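Local coordinates for succinylglutamate desuccinylase (Chromobacterium violaceum, PDB 1YW4), which probably catalyses the zinc-dependent hydrolysis of N-succinyl-L-glutamate to succinate and glutamate, the last step of arginine breakdown by the AST pathway, at residues 57-62 with 147-152. Numbering follows the deposited sequence.
With ZN (zinc ion), chain C.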
loop_
_atom_site.group_PDB
_atom_site.type_symbol
_atom_site.label_atom_id
_atom_site.label_comp_id
_atom_site.label_asym_id
_atom_site.label_seq_id
_atom_site.Cartn_x
_atom_site.Cartn_y
_atom_site.Cartn_z
ATOM N N GLY A 57 -28.006 -11.687 -14.945
ATOM C CA GLY A 57 -28.587 -12.268 -16.147
ATOM C C GLY A 57 -28.237 -11.703 -17.509
ATOM O O GLY A 57 -28.453 -12.374 -18.522
ATOM N N ASN A 58 -27.695 -10.491 -17.551
ATOM C CA ASN A 58 -27.341 -9.857 -18.821
ATOM C C ASN A 58 -25.886 -10.096 -19.222
ATOM O O ASN A 58 -25.462 -9.660 -20.287
ATOM C CB ASN A 58 -27.609 -8.346 -18.737
ATOM C CG ASN A 58 -26.762 -7.670 -17.678
ATOM O OD1 ASN A 58 -26.672 -8.145 -16.552
ATOM N ND2 ASN A 58 -26.140 -6.550 -18.036
ATOM N N GLU A 59 -25.122 -10.788 -18.377
ATOM C CA GLU A 59 -23.706 -11.064 -18.671
ATOM C C GLU A 59 -23.635 -12.498 -19.196
ATOM O O GLU A 59 -23.230 -13.420 -18.492
ATOM C CB GLU A 59 -22.884 -10.871 -17.392
ATOM C CG GLU A 59 -23.385 -9.657 -16.604
ATOM C CD GLU A 59 -22.580 -9.321 -15.366
ATOM O OE1 GLU A 59 -21.828 -10.191 -14.874
ATOM O OE2 GLU A 59 -22.721 -8.172 -14.875
ATOM N N THR A 60 -24.013 -12.652 -20.463
ATOM C CA THR A 60 -24.110 -13.954 -21.110
ATOM C C THR A 60 -22.857 -14.611 -21.679
ATOM O O THR A 60 -22.828 -15.824 -21.830
ATOM C CB THR A 60 -25.174 -13.904 -22.219
ATOM O OG1 THR A 60 -24.674 -13.167 -23.345
ATOM C CG2 THR A 60 -26.426 -13.225 -21.701
ATOM N N ALA A 61 -21.828 -13.833 -21.995
ATOM C CA ALA A 61 -20.613 -14.416 -22.547
ATOM C C ALA A 61 -20.127 -15.607 -21.707
ATOM O O ALA A 61 -19.975 -16.717 -22.226
ATOM C CB ALA A 61 -19.505 -13.353 -22.662
ATOM N N PRO A 62 -19.880 -15.404 -20.398
ATOM C CA PRO A 62 -19.414 -16.539 -19.588
ATOM C C PRO A 62 -20.388 -17.719 -19.596
ATOM O O PRO A 62 -19.977 -18.881 -19.518
ATOM C CB PRO A 62 -19.249 -15.931 -18.192
ATOM C CG PRO A 62 -18.930 -14.484 -18.482
ATOM C CD PRO A 62 -19.927 -14.172 -19.593
ATOM N N ASP A 147 -16.199 -17.021 -10.198
ATOM C CA ASP A 147 -17.501 -16.440 -10.442
ATOM C C ASP A 147 -17.247 -15.554 -11.664
ATOM O O ASP A 147 -16.545 -14.547 -11.586
ATOM C CB ASP A 147 -17.952 -15.634 -9.223
ATOM C CG ASP A 147 -19.344 -15.082 -9.387
ATOM O OD1 ASP A 147 -20.141 -15.731 -10.109
ATOM O OD2 ASP A 147 -19.634 -14.015 -8.800
ATOM N N LEU A 148 -17.810 -15.972 -12.793
ATOM C CA LEU A 148 -17.635 -15.312 -14.086
ATOM C C LEU A 148 -18.619 -14.184 -14.400
ATOM O O LEU A 148 -19.824 -14.389 -14.386
ATOM C CB LEU A 148 -17.706 -16.375 -15.185
ATOM C CG LEU A 148 -16.984 -17.686 -14.854
ATOM C CD1 LEU A 148 -17.028 -18.652 -16.050
ATOM C CD2 LEU A 148 -15.539 -17.369 -14.490
ATOM N N HIS A 149 -18.080 -13.008 -14.722
ATOM C CA HIS A 149 -18.882 -11.831 -15.020
ATOM C C HIS A 149 -18.394 -11.086 -16.264
ATOM O O HIS A 149 -17.290 -11.327 -16.759
ATOM C CB HIS A 149 -18.813 -10.843 -13.840
ATOM C CG HIS A 149 -19.439 -11.347 -12.576
ATOM N ND1 HIS A 149 -20.607 -10.824 -12.065
ATOM C CD2 HIS A 149 -19.045 -12.305 -11.702
ATOM C CE1 HIS A 149 -20.907 -11.432 -10.932
ATOM N NE2 HIS A 149 -19.974 -12.337 -10.689
ATOM N N THR A 150 -19.242 -10.202 -16.779
ATOM C CA THR A 150 -18.890 -9.308 -17.885
ATOM C C THR A 150 -19.542 -7.996 -17.448
ATOM O O THR A 150 -20.283 -7.975 -16.461
ATOM C CB THR A 150 -19.398 -9.766 -19.294
ATOM O OG1 THR A 150 -20.768 -10.175 -19.233
ATOM C CG2 THR A 150 -18.523 -10.907 -19.835
ATOM N N ALA A 151 -19.264 -6.902 -18.146
ATOM C CA ALA A 151 -19.820 -5.615 -17.736
ATOM C C ALA A 151 -20.091 -4.669 -18.895
ATOM O O ALA A 151 -19.519 -4.818 -19.963
ATOM C CB ALA A 151 -18.863 -4.938 -16.733
ATOM N N ILE A 152 -20.977 -3.698 -18.671
ATOM C CA ILE A 152 -21.320 -2.710 -19.690
ATOM C C ILE A 152 -20.206 -1.669 -19.788
ATOM O O ILE A 152 -19.747 -1.351 -20.881
ATOM C CB ILE A 152 -22.642 -1.975 -19.354
ATOM C CG1 ILE A 152 -23.836 -2.928 -19.469
ATOM C CG2 ILE A 152 -22.833 -0.781 -20.293
ATOM C CD1 ILE A 152 -23.941 -3.938 -18.347
HETATM ZN ZN ZN C . -21.539 -8.890 -12.974
HETATM O O HOH W 1 -21.898 -14.763 -16.460
HETATM O O HOH W 2 -21.444 -10.850 -22.260
HETATM O O HOH W 3 -20.036 -7.320 -13.813
#
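The carboxylate of E59 and the imidazole of H149 meet at the zinc ion, planes 71° apart. OE1 of E59 approaches the H149 ring obliquely, 3.1 Å from ND1, as both bind the metal. At the ring's edge, in its plane, sits the carbonyl O of D147; the ring of H56, whose ND1 also binds zinc, meets that of H149 steeply. E59 is bidentate, OE1 at 2.3 Å and OE2 at 2.4 Å from the zinc; chi2 -176° stretches the chain, carrying the carboxylate out to the metal. T150 N adds a weak hydrogen bond to OE1, while T150 O receives one from the zinc-bound water, 2.7 Å away.

This is the HxxE...H zinc site of the AspA/AstE family, related to the M14 carboxypeptidases: the loop leading into helix 61-75 supplies H56 and E59, and the end of strand 143-151 brings H149. E214, the predicted active-site residue, reaches H149 from strand 209-215. Across the ring from the metal, NE2 of H149 donates to OD2 of D147 at 2.5 Å; OD2 lies in the ring plane, while NE2 reaches it from above the carboxylate plane. This probably fixes the ring's rotation and polarises it. Early in helix 61-75, P62 sits over the strand, its CB tightly 3.4 Å from CB of L148 and its CD 3.6 Å from CG2 of T150. A water bridges E59 O and L148 O.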